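PDB 3MMZ: putative HAD family hydrolase from Streptomyces avermitilis, which probably hydrolyses phosphate esters as the HAD-type, KdsC-like domain of a longer protein thought to make CMP-N-acylneuraminate from CTP. Local coordinates for residues Ala49-Ser54 / Trp157-Ser162. Residues are numbered along the deposited sequence; the frame is centred on the assembly and turned at random.
Sequences AALRKS and WILGPS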
# COMPACT_ATOMS: atom_id res chain seq x y z
N ALA D 49 21.76 -4.50 19.82
CA ALA D 49 22.97 -4.00 20.48
C ALA D 49 22.63 -3.08 21.65
O ALA D 49 23.29 -3.13 22.70
CB ALA D 49 23.89 -3.30 19.48
N ALA D 50 21.59 -2.25 21.47
CA ALA D 50 21.14 -1.36 22.54
C ALA D 50 20.59 -2.14 23.73
O ALA D 50 20.89 -1.80 24.88
CB ALA D 50 20.09 -0.37 22.01
N LEU D 51 19.80 -3.18 23.47
CA LEU D 51 19.28 -4.05 24.53
C LEU D 51 20.43 -4.76 25.28
O LEU D 51 20.46 -4.79 26.51
CB LEU D 51 18.26 -5.06 23.97
CG LEU D 51 16.95 -4.45 23.44
CD1 LEU D 51 16.17 -5.45 22.59
CD2 LEU D 51 16.09 -3.92 24.59
N ARG D 52 21.38 -5.29 24.52
CA ARG D 52 22.56 -5.95 25.09
C ARG D 52 23.37 -5.00 25.96
O ARG D 52 23.76 -5.35 27.07
CB ARG D 52 23.42 -6.56 23.98
CG ARG D 52 24.72 -7.20 24.48
CD ARG D 52 25.53 -7.82 23.34
NE ARG D 52 25.64 -6.94 22.18
CZ ARG D 52 26.56 -5.99 22.03
NH1 ARG D 52 27.48 -5.77 22.97
NH2 ARG D 52 26.57 -5.24 20.92
N LYS D 53 23.61 -3.78 25.47
CA LYS D 53 24.34 -2.76 26.23
C LYS D 53 23.64 -2.37 27.53
O LYS D 53 24.30 -1.96 28.49
CB LYS D 53 24.59 -1.52 25.38
CG LYS D 53 25.73 -1.67 24.38
CD LYS D 53 25.75 -0.51 23.41
CE LYS D 53 27.00 -0.52 22.53
NZ LYS D 53 26.97 -1.65 21.56
N SER D 54 22.31 -2.50 27.55
CA SER D 54 21.52 -2.21 28.74
C SER D 54 21.62 -3.32 29.81
O SER D 54 21.06 -3.18 30.90
CB SER D 54 20.06 -1.94 28.36
OG SER D 54 19.32 -3.14 28.17
N TRP D 157 10.25 0.06 22.85
CA TRP D 157 9.35 -0.13 24.00
C TRP D 157 10.14 -0.17 25.30
O TRP D 157 9.78 0.46 26.29
CB TRP D 157 8.57 -1.44 23.87
CG TRP D 157 7.64 -1.55 22.72
CD1 TRP D 157 7.18 -0.53 21.92
CD2 TRP D 157 7.00 -2.74 22.25
NE1 TRP D 157 6.31 -1.03 20.97
CE2 TRP D 157 6.20 -2.38 21.15
CE3 TRP D 157 7.06 -4.09 22.65
CZ2 TRP D 157 5.43 -3.32 20.44
CZ3 TRP D 157 6.31 -5.02 21.94
CH2 TRP D 157 5.50 -4.63 20.86
N ILE D 158 11.23 -0.94 25.29
CA ILE D 158 12.03 -1.17 26.48
C ILE D 158 12.89 0.05 26.83
O ILE D 158 12.99 0.43 28.00
CB ILE D 158 12.93 -2.45 26.32
CG1 ILE D 158 12.11 -3.68 25.92
CG2 ILE D 158 13.78 -2.71 27.58
CD1 ILE D 158 10.98 -4.02 26.87
N LEU D 159 13.49 0.66 25.82
CA LEU D 159 14.52 1.70 26.05
C LEU D 159 14.09 3.13 25.72
O LEU D 159 14.80 4.09 26.04
CB LEU D 159 15.80 1.35 25.29
CG LEU D 159 16.42 -0.01 25.62
CD1 LEU D 159 17.52 -0.34 24.60
CD2 LEU D 159 16.95 -0.07 27.05
N GLY D 160 12.93 3.27 25.10
CA GLY D 160 12.46 4.57 24.66
C GLY D 160 12.90 4.90 23.24
O GLY D 160 13.69 4.17 22.63
N PRO D 161 12.39 6.02 22.70
CA PRO D 161 12.60 6.38 21.30
C PRO D 161 14.07 6.58 20.90
O PRO D 161 14.40 6.37 19.74
CB PRO D 161 11.80 7.69 21.15
CG PRO D 161 10.80 7.66 22.25
CD PRO D 161 11.50 6.97 23.39
N SER D 162 14.95 6.95 21.83
CA SER D 162 16.37 7.10 21.46
C SER D 162 17.22 5.85 21.71
O SER D 162 18.45 5.86 21.50
CB SER D 162 17.00 8.36 22.08
OG SER D 162 17.68 8.07 23.29
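Ser54, whose CB and OG both meet a methyl of Leu159, turns that hydroxyl back on the helix it follows: Ser54 OG donates to Leu51 O at 2.6 Å, tilted 19° from the carbonyl plane. The torsion that does this is chi1 82°, which sets OG between the backbone N and the carbonyl carbon. Leu51 O also takes a weak bond from Ser54 N, so backbone and side chain of one serine both close on the last turn of helix 42-53.

No hydrogen bond crosses the contact; it is van der Waals packing, and Leu159 carries most of it. The two methyls of Leu159 part over the helix: its CD1 lies 3.6 Å from Ala50 CB and its CD2 3.9 Å from Ser54 CB, one turn further on. Leu159 CD1 also comes to 3.8 Å from Leu51 N, against the backbone that follows Ala50. In a HAD-type Rossmannoid fold, with its helices packed round a central parallel sheet, this is where helix 42-53, leading into strand 57-62, meets the end of helix 150-159, the last of the chain.

Leu51 reaches over with CD2, 3.9 Å from Ile158 CB, and the two side chains run across each other at about a right angle. Leu51 CD2 is also 3.9 Å from Leu159 CD1, so two successive residues of the other helix touch this one methyl. Leu51 also packs on Leu56 and Met58, and Ile158 on Pro7, so this side is buried, whereas Ser54 is exposed. Cut back to an alanine, Leu159 would lose both methyls, which is likely to leave Ala50 CB and Ser54 CB without their partner and open a gap beside Leu51 CD2. Just past Leu159 the chain leaves the helix at Gly160 with positive phi (91°), where a side chain would be jammed against the carbonyl oxygen of Leu159, and Pro161 then packs on Val133 of one neighbouring subunit and Leu6 of another.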